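Local coordinates for protein cellulase IBT99 (Metagenomes, PDB 6WBT) that probably hydrolyses 6-phospho-alpha-glucosides as a family 4 glycosidase and binds NAD, a manganese ion and glucose-6-phosphate, at residues A[110-115]-A[268-273]; A[150-155]-A[198-203]; A[244-249]-A[277-282]. All coordinates share one frame; numbering follows the deposited sequence.

How the contacts relate
All three contacts border the glucose-6-phosphate. Contact 1 supplies Glu110, which also reaches the NAD. Contact 2 supplies the manganese ligand His201, and contact 3 brings Trp244 to the sugar. Contacts 1 and 2 have centres about 12 Å apart and touch directly. Thr111 OG1 lies 2.9 Å from His201 ND1, a probable hydrogen bond that would help to set the metal-binding ring. Contacts 1 and 3 have centres about 11 Å apart and also touch. There Tyr269 CE2 packs on CE of selenomethionine Met280 at 3.9 Å. Contacts 2 and 3 do not touch: their nearest atoms are about 8 Å apart, and the ligand pocket is what they share.

Contact 1 of 3, residues A[110-115]-A[268-273]; sequences ETCGAG and QYYLMP. With G6P (6-O-phosphono-alpha-D-glucopyranose), chain F; NAD (nicotinamide-adenine-dinucleotide), chain G.
Cys112 meets Tyr269 and Tyr270 through its sulfur, in a small buried contact without hydrogen bonds across it. Its CB lies beside the phenol end of Tyr270, with Cys112 CB 3.8 Å from Tyr270 OH. One atom further out, Cys112 SG is 3.5 Å from Tyr270 CE2. The same sulfur turns toward the second ring, with Cys112 SG 4.2 Å from Tyr269 CD1. It approaches both rings obliquely, a sulfur-aromatic contact with each. SG stands anti to the carbonyl carbon (chi1 -65°), which directs it to the two tyrosines.

Glu110, two residues earlier, belongs to both the glucose-6-phosphate and the NAD pockets. Its extended chain carries the carboxylate between sugar and cofactor. Glu110 OE1 accepts a hydrogen bond from G6P O4 at 2.8 Å, and a weak one from O3. Glu110 OE2 accepts one from NAD O2D at 3.2 Å and forms a salt bridge with Arg87. With an alanine here, the sugar O4 and the NAD ribose would probably lose their shared acceptor, and Arg87 one of its partners.

Gly113 is the N-cap just before helix 114-136 of the nucleotide-binding part. Helix 267-270 brings the two tyrosines from the C-terminal part. Tyr270 also meets Tyr202 of strand 202-210 edge-to-face, while Tyr269 packs on Ile276 of helix 274-277.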
loop_
_atom_site.group_PDB
_atom_site.type_symbol
_atom_site.label_atom_id
_atom_site.label_comp_id
_atom_site.label_asym_id
_atom_site.label_seq_id
_atom_site.Cartn_x
_atom_site.Cartn_y
_atom_site.Cartn_z
ATOM N N GLU A 110 -20.712 27.005 8.275
ATOM C CA GLU A 110 -19.946 26.978 9.516
ATOM C C GLU A 110 -18.695 26.120 9.376
ATOM O O GLU A 110 -17.594 26.542 9.748
ATOM C CB GLU A 110 -20.824 26.459 10.656
ATOM C CG GLU A 110 -20.122 26.383 12.000
ATOM C CD GLU A 110 -20.816 25.442 12.966
ATOM O OE1 GLU A 110 -21.146 24.309 12.559
ATOM O OE2 GLU A 110 -21.036 25.837 14.131
ATOM N N THR A 111 -18.844 24.907 8.842
ATOM C CA THR A 111 -17.753 23.945 8.791
ATOM C C THR A 111 -17.415 23.468 7.386
ATOM O O THR A 111 -16.502 22.647 7.234
ATOM C CB THR A 111 -18.080 22.728 9.667
ATOM O OG1 THR A 111 -19.261 22.084 9.172
ATOM C CG2 THR A 111 -18.313 23.158 11.100
ATOM N N CYS A 112 -18.111 23.947 6.359
ATOM C CA CYS A 112 -17.875 23.520 4.987
ATOM C C CYS A 112 -17.539 24.721 4.116
ATOM O O CYS A 112 -18.103 25.806 4.290
ATOM C CB CYS A 112 -19.093 22.786 4.421
ATOM S SG CYS A 112 -19.472 21.233 5.259
ATOM N N GLY A 113 -16.619 24.518 3.175
ATOM C CA GLY A 113 -16.206 25.584 2.287
ATOM C C GLY A 113 -15.115 26.447 2.896
ATOM O O GLY A 113 -14.382 26.040 3.805
ATOM N N ALA A 114 -15.010 27.671 2.371
ATOM C CA ALA A 114 -14.014 28.610 2.877
ATOM C C ALA A 114 -14.318 29.044 4.304
ATOM O O ALA A 114 -13.393 29.333 5.071
ATOM C CB ALA A 114 -13.925 29.828 1.958
ATOM N N GLY A 115 -15.598 29.098 4.678
ATOM C CA GLY A 115 -15.944 29.470 6.038
ATOM C C GLY A 115 -15.522 28.432 7.057
ATOM O O GLY A 115 -15.167 28.774 8.186
ATOM N N GLN A 268 -24.880 18.562 0.937
ATOM C CA GLN A 268 -25.666 19.621 0.318
ATOM C C GLN A 268 -24.788 20.763 -0.179
ATOM O O GLN A 268 -25.117 21.407 -1.183
ATOM C CB GLN A 268 -26.694 20.133 1.328
ATOM C CG GLN A 268 -27.595 21.242 0.839
ATOM C CD GLN A 268 -28.283 21.956 1.985
ATOM O OE1 GLN A 268 -29.361 22.525 1.822
ATOM N NE2 GLN A 268 -27.656 21.932 3.155
ATOM N N TYR A 269 -23.668 21.023 0.495
ATOM C CA TYR A 269 -22.814 22.152 0.151
ATOM C C TYR A 269 -21.688 21.788 -0.808
ATOM O O TYR A 269 -21.184 22.674 -1.509
ATOM C CB TYR A 269 -22.216 22.765 1.422
ATOM C CG TYR A 269 -23.232 22.999 2.517
ATOM C CD1 TYR A 269 -23.245 22.208 3.657
ATOM C CD2 TYR A 269 -24.186 24.002 2.403
ATOM C CE1 TYR A 269 -24.174 22.415 4.660
ATOM C CE2 TYR A 269 -25.120 24.216 3.399
ATOM C CZ TYR A 269 -25.109 23.420 4.525
ATOM O OH TYR A 269 -26.036 23.629 5.520
ATOM N N TYR A 270 -21.279 20.521 -0.855
ATOM C CA TYR A 270 -20.216 20.098 -1.759
ATOM C C TYR A 270 -20.757 19.692 -3.126
ATOM O O TYR A 270 -20.249 20.145 -4.157
ATOM C CB TYR A 270 -19.426 18.941 -1.141
ATOM C CG TYR A 270 -18.582 19.341 0.046
ATOM C CD1 TYR A 270 -17.308 19.863 -0.130
ATOM C CD2 TYR A 270 -19.058 19.197 1.343
ATOM C CE1 TYR A 270 -16.531 20.231 0.952
ATOM C CE2 TYR A 270 -18.288 19.562 2.430
ATOM C CZ TYR A 270 -17.026 20.079 2.230
ATOM O OH TYR A 270 -16.255 20.444 3.309
ATOM N N LEU A 271 -21.781 18.841 -3.152
ATOM C CA LEU A 271 -22.355 18.398 -4.415
ATOM C C LEU A 271 -23.267 19.440 -5.044
ATOM O O LEU A 271 -23.479 19.402 -6.262
ATOM C CB LEU A 271 -23.130 17.093 -4.215
ATOM C CG LEU A 271 -22.304 15.890 -3.757
ATOM C CD1 LEU A 271 -23.191 14.672 -3.564
ATOM C CD2 LEU A 271 -21.190 15.596 -4.750
HETATM N N MSE A 272 -23.814 20.359 -4.255
HETATM C CA MSE A 272 -24.710 21.380 -4.786
HETATM C C MSE A 272 -24.395 22.785 -4.264
HETATM O O MSE A 272 -25.218 23.383 -3.572
HETATM C CB MSE A 272 -26.164 21.026 -4.451
HETATM C CG MSE A 272 -26.583 19.625 -4.878
HETATM SE SE MSE A 272 -28.176 18.971 -3.958
HETATM C CE MSE A 272 -29.540 19.945 -4.953
ATOM N N PRO A 273 -23.212 23.320 -4.593
ATOM C CA PRO A 273 -22.921 24.703 -4.188
ATOM C C PRO A 273 -23.749 25.730 -4.939
ATOM O O PRO A 273 -23.965 26.831 -4.417
ATOM C CB PRO A 273 -21.424 24.851 -4.491
ATOM C CG PRO A 273 -21.175 23.878 -5.582
ATOM C CD PRO A 273 -22.070 22.706 -5.291
HETATM C C1 G6P F . -25.169 19.607 13.740
HETATM C C2 G6P F . -23.781 19.675 13.108
HETATM C C3 G6P F . -22.991 20.861 13.646
HETATM C C4 G6P F . -23.813 22.140 13.542
HETATM C C5 G6P F . -25.159 21.928 14.224
HETATM C C6 G6P F . -26.029 23.182 14.207
HETATM O O1 G6P F . -25.044 19.318 15.136
HETATM O O2 G6P F . -23.070 18.464 13.386
HETATM O O3 G6P F . -21.776 21.005 12.903
HETATM O O4 G6P F . -23.114 23.220 14.170
HETATM O O5 G6P F . -25.843 20.856 13.575
HETATM O O6 G6P F . -25.314 24.294 13.673
HETATM P P G6P F . -25.897 25.782 13.862
HETATM O O1P G6P F . -25.624 26.457 12.540
HETATM O O2P G6P F . -25.126 26.339 15.034
HETATM O O3P G6P F . -27.362 25.555 14.148
HETATM P PA NAD G . -20.867 29.802 21.392
HETATM O O1A NAD G . -20.153 30.818 20.564
HETATM O O2A NAD G . -22.263 30.106 21.827
HETATM O O5B NAD G . -19.969 29.455 22.677
HETATM C C5B NAD G . -18.597 29.008 22.491
HETATM C C4B NAD G . -17.818 29.250 23.761
HETATM O O4B NAD G . -16.431 28.863 23.567
HETATM C C3B NAD G . -17.774 30.704 24.260
HETATM O O3B NAD G . -18.091 30.743 25.646
HETATM C C2B NAD G . -16.310 31.100 24.037
HETATM O O2B NAD G . -15.861 32.147 24.870
HETATM C C1B NAD G . -15.632 29.763 24.295
HETATM N N9A NAD G . -14.256 29.685 23.816
HETATM C C8A NAD G . -13.750 30.259 22.677
HETATM N N7A NAD G . -12.472 30.030 22.501
HETATM C C5A NAD G . -12.106 29.266 23.598
HETATM C C6A NAD G . -10.874 28.708 23.993
HETATM N N6A NAD G . -9.747 28.842 23.300
HETATM N N1A NAD G . -10.850 28.001 25.147
HETATM C C2A NAD G . -11.989 27.872 25.841
HETATM N N3A NAD G . -13.199 28.350 25.567
HETATM C C4A NAD G . -13.196 29.048 24.420
HETATM O O3 NAD G . -20.872 28.403 20.607
HETATM P PN NAD G . -22.012 27.299 20.372
HETATM O O1N NAD G . -22.596 26.917 21.691
HETATM O O2N NAD G . -22.931 27.773 19.296
HETATM O O5D NAD G . -21.123 26.088 19.815
HETATM C C5D NAD G . -19.997 25.653 20.616
HETATM C C4D NAD G . -19.149 24.704 19.807
HETATM O O4D NAD G . -19.861 23.457 19.641
HETATM C C3D NAD G . -18.809 25.163 18.381
HETATM O O3D NAD G . -17.435 24.919 18.114
HETATM C C2D NAD G . -19.709 24.242 17.550
HETATM O O2D NAD G . -19.330 24.112 16.190
HETATM C C1D NAD G . -19.585 22.950 18.347
HETATM N N1N NAD G . -20.633 21.954 17.985
HETATM C C2N NAD G . -20.297 20.851 17.247
HETATM C C3N NAD G . -21.262 19.927 16.877
HETATM C C7N NAD G . -20.815 18.706 16.114
HETATM O O7N NAD G . -21.550 18.231 15.252
HETATM N N7N NAD G . -19.646 18.171 16.437
HETATM C C4N NAD G . -22.586 20.152 17.239
HETATM C C5N NAD G . -22.905 21.247 18.012
HETATM C C6N NAD G . -21.916 22.133 18.377
#

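Contact 2 of 3, residues A[150-155]-A[198-203]; sequences PAAIVA and GLNHYG. With MN (manganese (II) ion), chain E; G6P (6-O-phosphono-alpha-D-glucopyranose), chain F.
In Asn200 the chi1 torsion of 180° puts CG beside the carbonyl carbon, and this sets the side chain against Ala151 and Ala152. His201 has CG beside the backbone N instead (chi1 -58°), and its ring extends to the manganese. Both residues occupy the middle of a type II beta turn from Leu199 to Tyr202. The turn lies between strands 192-197 and 202-210, which pair antiparallel. It packs on the start of helix 151-161 in the Rossmann-type half of the enzyme, so the contact joins the Rossmann-type N-terminal part to the C-terminal part.

The touching groups are small, and the backbones come close. Asn200 CB sits on Ala152 CB at 3.6 Å. Asn200 OD1, the amide oxygen, lies beside the first turn of the helix, 3.4 Å from Ala151 CB. No hydrogen bond crosses the contact. The other end of the amide is held by Glu360, which bonds Asn200 ND2 and would help to fix how the amide is turned. On the helix side, the peptide bond before Pro150 is cis, and Asn149 OD1 bonds Ala151 N.

Behind this packing lies the metal site. His201 NE2 binds manganese at 2.1 Å, and Cys171 SG is another ligand. The sugar shares the ion, with G6P O2 at 2.6 Å from the manganese. A manganese ion bound by Cys and His next to NAD is characteristic of family 4 glycosidases. His201 also stacks on Tyr266, so the imidazole has an aromatic neighbour as well as the metal. Asn200 then links packing and site directly: Asn200 OD1 lies 3.6 Å above the plane of the His201 ring, over the ring centre.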
loop_
_atom_site.group_PDB
_atom_site.type_symbol
_atom_site.label_atom_id
_atom_site.label_comp_id
_atom_site.label_asym_id
_atom_site.label_seq_id
_atom_site.Cartn_x
_atom_site.Cartn_y
_atom_site.Cartn_z
ATOM N N PRO A 150 -14.380 22.925 13.460
ATOM C CA PRO A 150 -14.587 21.815 12.519
ATOM C C PRO A 150 -13.888 20.539 12.974
ATOM O O PRO A 150 -12.660 20.501 13.027
ATOM C CB PRO A 150 -13.973 22.336 11.212
ATOM C CG PRO A 150 -13.826 23.815 11.404
ATOM C CD PRO A 150 -13.557 23.986 12.862
ATOM N N ALA A 151 -14.677 19.508 13.290
ATOM C CA ALA A 151 -14.113 18.280 13.841
ATOM C C ALA A 151 -13.170 17.595 12.861
ATOM O O ALA A 151 -12.267 16.864 13.281
ATOM C CB ALA A 151 -15.235 17.329 14.255
ATOM N N ALA A 152 -13.357 17.817 11.559
ATOM C CA ALA A 152 -12.486 17.190 10.570
ATOM C C ALA A 152 -11.090 17.800 10.599
ATOM O O ALA A 152 -10.085 17.080 10.603
ATOM C CB ALA A 152 -13.098 17.316 9.176
ATOM N N ILE A 153 -11.007 19.132 10.624
ATOM C CA ILE A 153 -9.710 19.794 10.552
ATOM C C ILE A 153 -8.971 19.685 11.882
ATOM O O ILE A 153 -7.756 19.455 11.912
ATOM C CB ILE A 153 -9.886 21.261 10.117
ATOM C CG1 ILE A 153 -10.490 21.325 8.713
ATOM C CG2 ILE A 153 -8.556 22.000 10.163
ATOM C CD1 ILE A 153 -10.816 22.726 8.252
ATOM N N VAL A 154 -9.687 19.837 12.998
ATOM C CA VAL A 154 -9.016 19.834 14.295
ATOM C C VAL A 154 -8.512 18.440 14.648
ATOM O O VAL A 154 -7.476 18.298 15.307
ATOM C CB VAL A 154 -9.946 20.398 15.389
ATOM C CG1 VAL A 154 -10.412 21.799 15.019
ATOM C CG2 VAL A 154 -11.133 19.476 15.627
ATOM N N ALA A 155 -9.215 17.391 14.212
ATOM C CA ALA A 155 -8.767 16.035 14.513
ATOM C C ALA A 155 -7.515 15.681 13.723
ATOM O O ALA A 155 -6.591 15.059 14.259
ATOM C CB ALA A 155 -9.883 15.031 14.226
ATOM N N GLY A 198 -16.305 7.793 5.797
ATOM C CA GLY A 198 -16.047 9.083 5.202
ATOM C C GLY A 198 -15.356 9.995 6.189
ATOM O O GLY A 198 -14.805 9.548 7.200
ATOM N N LEU A 199 -15.377 11.288 5.884
ATOM C CA LEU A 199 -14.832 12.310 6.764
ATOM C C LEU A 199 -15.963 12.984 7.537
ATOM O O LEU A 199 -17.146 12.730 7.305
ATOM C CB LEU A 199 -14.035 13.344 5.963
ATOM C CG LEU A 199 -12.894 12.808 5.096
ATOM C CD1 LEU A 199 -12.176 13.948 4.391
ATOM C CD2 LEU A 199 -11.919 11.988 5.927
ATOM N N ASN A 200 -15.581 13.853 8.470
ATOM C CA ASN A 200 -16.575 14.588 9.243
ATOM C C ASN A 200 -17.364 15.516 8.328
ATOM O O ASN A 200 -16.785 16.312 7.582
ATOM C CB ASN A 200 -15.902 15.381 10.363
ATOM C CG ASN A 200 -16.893 16.175 11.194
ATOM O OD1 ASN A 200 -16.856 17.405 11.224
ATOM N ND2 ASN A 200 -17.792 15.471 11.870
ATOM N N HIS A 201 -18.695 15.399 8.387
ATOM C CA HIS A 201 -19.598 16.113 7.484
ATOM C C HIS A 201 -19.278 15.801 6.024
ATOM O O HIS A 201 -19.380 16.666 5.150
ATOM C CB HIS A 201 -19.563 17.625 7.736
ATOM C CG HIS A 201 -19.931 18.013 9.135
ATOM N ND1 HIS A 201 -19.640 19.253 9.662
ATOM C CD2 HIS A 201 -20.569 17.328 10.113
ATOM C CE1 HIS A 201 -20.081 19.314 10.906
ATOM N NE2 HIS A 201 -20.649 18.160 11.204
ATOM N N TYR A 202 -18.892 14.553 5.759
ATOM C CA TYR A 202 -18.402 14.147 4.448
ATOM C C TYR A 202 -18.453 12.629 4.318
ATOM O O TYR A 202 -17.527 12.015 3.778
ATOM C CB TYR A 202 -16.976 14.658 4.239
ATOM C CG TYR A 202 -16.606 14.956 2.803
ATOM C CD1 TYR A 202 -17.049 16.114 2.180
ATOM C CD2 TYR A 202 -15.799 14.087 2.077
ATOM C CE1 TYR A 202 -16.712 16.395 0.874
ATOM C CE2 TYR A 202 -15.454 14.362 0.768
ATOM C CZ TYR A 202 -15.914 15.517 0.172
ATOM O OH TYR A 202 -15.575 15.798 -1.131
ATOM N N GLY A 203 -19.535 12.017 4.802
ATOM C CA GLY A 203 -19.620 10.570 4.862
ATOM C C GLY A 203 -20.841 9.980 4.191
ATOM O O GLY A 203 -21.605 10.689 3.528
HETATM MN MN MN E . -20.520 18.038 13.311
HETATM C C1 G6P F . -25.169 19.607 13.740
HETATM C C2 G6P F . -23.781 19.675 13.108
HETATM C C3 G6P F . -22.991 20.861 13.646
HETATM C C4 G6P F . -23.813 22.140 13.542
HETATM C C5 G6P F . -25.159 21.928 14.224
HETATM C C6 G6P F . -26.029 23.182 14.207
HETATM O O1 G6P F . -25.044 19.318 15.136
HETATM O O2 G6P F . -23.070 18.464 13.386
HETATM O O3 G6P F . -21.776 21.005 12.903
HETATM O O4 G6P F . -23.114 23.220 14.170
HETATM O O5 G6P F . -25.843 20.856 13.575
HETATM O O6 G6P F . -25.314 24.294 13.673
HETATM P P G6P F . -25.897 25.782 13.862
HETATM O O1P G6P F . -25.624 26.457 12.540
HETATM O O2P G6P F . -25.126 26.339 15.034
HETATM O O3P G6P F . -27.362 25.555 14.148
#

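Contact 3 of 3, residues A[244-249]-A[277-282]; sequences WVHTFK and VDYMDI. With G6P (6-O-phosphono-alpha-D-glucopyranose), chain F.
His246 and Tyr279 lay their rings face to face, nearly parallel. The centroids are 3.8 Å apart and the planes are at 8°. In both side chains CG lies beside the carbonyl carbon (chi1 171° for His246, 167° for Tyr279). These torsions send the two rings toward each other from helix 242-249 and from the loop after helix 274-277. The side chains pass each other in opposite directions. As a result Tyr279 OH comes back to His246 CB at 3.8 Å, while His246 NE2 lies over the root of the tyrosine ring, 3.8 Å from Tyr279 CG. The overlap is central: His246 CD2 stands 3.6 Å above the plane of the Tyr279 ring. Gln268 of helix 267-270 also packs on His246.

Trp244 starts out from the helix away from segment 277-282. Its CE3 lies over one face of Phe248, toward the rim. The edge of its six-membered ring meets the sugar, with Trp244 CZ2 3.1 Å from G6P O5. Met173 of helix 173-184 packs on Trp244 too. The stack thus joins two surface elements of the C-terminal part, and the helix that carries His246 also contributes Trp244 to the glucose-6-phosphate pocket.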
loop_
_atom_site.group_PDB
_atom_site.type_symbol
_atom_site.label_atom_id
_atom_site.label_comp_id
_atom_site.label_asym_id
_atom_site.label_seq_id
_atom_site.Cartn_x
_atom_site.Cartn_y
_atom_site.Cartn_z
ATOM N N TRP A 244 -33.279 23.858 8.803
ATOM C CA TRP A 244 -33.060 22.422 8.951
ATOM C C TRP A 244 -34.029 21.611 8.103
ATOM O O TRP A 244 -33.695 20.500 7.677
ATOM C CB TRP A 244 -33.171 22.012 10.420
ATOM C CG TRP A 244 -31.895 22.177 11.191
ATOM C CD1 TRP A 244 -31.710 22.921 12.320
ATOM C CD2 TRP A 244 -30.624 21.589 10.887
ATOM N NE1 TRP A 244 -30.405 22.829 12.740
ATOM C CE2 TRP A 244 -29.717 22.018 11.875
ATOM C CE3 TRP A 244 -30.164 20.740 9.874
ATOM C CZ2 TRP A 244 -28.380 21.628 11.882
ATOM C CZ3 TRP A 244 -28.836 20.355 9.882
ATOM C CH2 TRP A 244 -27.960 20.799 10.879
ATOM N N VAL A 245 -35.229 22.139 7.853
ATOM C CA VAL A 245 -36.170 21.452 6.973
ATOM C C VAL A 245 -35.642 21.445 5.544
ATOM O O VAL A 245 -35.640 20.409 4.869
ATOM C CB VAL A 245 -37.561 22.104 7.056
ATOM C CG1 VAL A 245 -38.559 21.331 6.207
ATOM C CG2 VAL A 245 -38.026 22.180 8.498
ATOM N N HIS A 246 -35.192 22.607 5.063
ATOM C CA HIS A 246 -34.575 22.679 3.743
ATOM C C HIS A 246 -33.303 21.845 3.677
ATOM O O HIS A 246 -32.980 21.287 2.622
ATOM C CB HIS A 246 -34.278 24.138 3.391
ATOM C CG HIS A 246 -33.456 24.309 2.152
ATOM N ND1 HIS A 246 -34.017 24.445 0.899
ATOM C CD2 HIS A 246 -32.116 24.370 1.972
ATOM C CE1 HIS A 246 -33.057 24.581 0.002
ATOM N NE2 HIS A 246 -31.894 24.539 0.627
ATOM N N THR A 247 -32.576 21.744 4.790
ATOM C CA THR A 247 -31.328 20.989 4.796
ATOM C C THR A 247 -31.584 19.490 4.703
ATOM O O THR A 247 -30.866 18.776 3.993
ATOM C CB THR A 247 -30.527 21.321 6.055
ATOM O OG1 THR A 247 -30.519 22.739 6.257
ATOM C CG2 THR A 247 -29.099 20.843 5.912
ATOM N N PHE A 248 -32.600 18.993 5.414
ATOM C CA PHE A 248 -32.899 17.565 5.358
ATOM C C PHE A 248 -33.597 17.183 4.059
ATOM O O PHE A 248 -33.377 16.083 3.541
ATOM C CB PHE A 248 -33.758 17.158 6.554
ATOM C CG PHE A 248 -33.009 17.107 7.854
ATOM C CD1 PHE A 248 -31.655 16.816 7.883
ATOM C CD2 PHE A 248 -33.662 17.351 9.052
ATOM C CE1 PHE A 248 -30.967 16.770 9.082
ATOM C CE2 PHE A 248 -32.982 17.306 10.251
ATOM C CZ PHE A 248 -31.632 17.015 10.268
ATOM N N LYS A 249 -34.437 18.068 3.522
ATOM C CA LYS A 249 -35.190 17.764 2.311
ATOM C C LYS A 249 -34.338 17.827 1.049
ATOM O O LYS A 249 -34.775 17.336 0.002
ATOM C CB LYS A 249 -36.382 18.717 2.190
ATOM C CG LYS A 249 -37.512 18.196 1.316
ATOM C CD LYS A 249 -38.716 19.123 1.357
ATOM C CE LYS A 249 -39.324 19.186 2.750
ATOM N NZ LYS A 249 -39.847 17.864 3.197
ATOM N N VAL A 277 -25.618 28.878 -2.704
ATOM C CA VAL A 277 -25.306 30.299 -2.826
ATOM C C VAL A 277 -26.566 31.098 -3.130
ATOM O O VAL A 277 -26.713 32.242 -2.680
ATOM C CB VAL A 277 -24.220 30.516 -3.899
ATOM C CG1 VAL A 277 -23.898 31.995 -4.050
ATOM C CG2 VAL A 277 -22.964 29.734 -3.546
ATOM N N ASP A 278 -27.501 30.509 -3.878
ATOM C CA ASP A 278 -28.768 31.177 -4.157
ATOM C C ASP A 278 -29.715 31.132 -2.965
ATOM O O ASP A 278 -30.523 32.050 -2.787
ATOM C CB ASP A 278 -29.438 30.542 -5.378
ATOM C CG ASP A 278 -28.653 30.765 -6.656
ATOM O OD1 ASP A 278 -27.457 30.409 -6.693
ATOM O OD2 ASP A 278 -29.236 31.293 -7.626
ATOM N N TYR A 279 -29.632 30.083 -2.143
ATOM C CA TYR A 279 -30.554 29.935 -1.021
ATOM C C TYR A 279 -30.184 30.827 0.157
ATOM O O TYR A 279 -31.072 31.265 0.898
ATOM C CB TYR A 279 -30.605 28.470 -0.580
ATOM C CG TYR A 279 -31.280 28.245 0.756
ATOM C CD1 TYR A 279 -32.660 28.332 0.883
ATOM C CD2 TYR A 279 -30.536 27.933 1.887
ATOM C CE1 TYR A 279 -33.281 28.124 2.103
ATOM C CE2 TYR A 279 -31.147 27.723 3.109
ATOM C CZ TYR A 279 -32.518 27.819 3.211
ATOM O OH TYR A 279 -33.130 27.610 4.425
HETATM N N MSE A 280 -28.900 31.110 0.346
HETATM C CA MSE A 280 -28.451 31.884 1.498
HETATM C C MSE A 280 -28.600 33.387 1.289
HETATM O O MSE A 280 -28.577 33.875 0.159
HETATM C CB MSE A 280 -26.995 31.548 1.826
HETATM C CG MSE A 280 -26.798 30.153 2.393
HETATM SE SE MSE A 280 -24.935 29.767 2.820
HETATM C CE MSE A 280 -25.187 28.077 3.760
ATOM N N ASP A 281 -28.753 34.113 2.392
ATOM C CA ASP A 281 -28.881 35.563 2.380
ATOM C C ASP A 281 -27.618 36.175 2.969
ATOM O O ASP A 281 -27.191 35.793 4.063
ATOM C CB ASP A 281 -30.113 36.011 3.170
ATOM C CG ASP A 281 -30.524 37.440 2.856
ATOM O OD1 ASP A 281 -29.660 38.242 2.443
ATOM O OD2 ASP A 281 -31.719 37.762 3.027
ATOM N N ILE A 282 -27.025 37.123 2.239
ATOM C CA ILE A 282 -25.814 37.783 2.715
ATOM C C ILE A 282 -26.091 38.575 3.988
ATOM O O ILE A 282 -25.226 38.671 4.868
ATOM C CB ILE A 282 -25.228 38.676 1.603
ATOM C CG1 ILE A 282 -24.030 39.477 2.119
ATOM C CG2 ILE A 282 -26.293 39.600 1.038
ATOM C CD1 ILE A 282 -22.843 38.627 2.496
HETATM C C1 G6P F . -25.169 19.607 13.740
HETATM C C2 G6P F . -23.781 19.675 13.108
HETATM C C3 G6P F . -22.991 20.861 13.646
HETATM C C4 G6P F . -23.813 22.140 13.542
HETATM C C5 G6P F . -25.159 21.928 14.224
HETATM C C6 G6P F . -26.029 23.182 14.207
HETATM O O1 G6P F . -25.044 19.318 15.136
HETATM O O2 G6P F . -23.070 18.464 13.386
HETATM O O3 G6P F . -21.776 21.005 12.903
HETATM O O4 G6P F . -23.114 23.220 14.170
HETATM O O5 G6P F . -25.843 20.856 13.575
HETATM O O6 G6P F . -25.314 24.294 13.673
HETATM P P G6P F . -25.897 25.782 13.862
HETATM O O1P G6P F . -25.624 26.457 12.540
HETATM O O2P G6P F . -25.126 26.339 15.034
HETATM O O3P G6P F . -27.362 25.555 14.148
#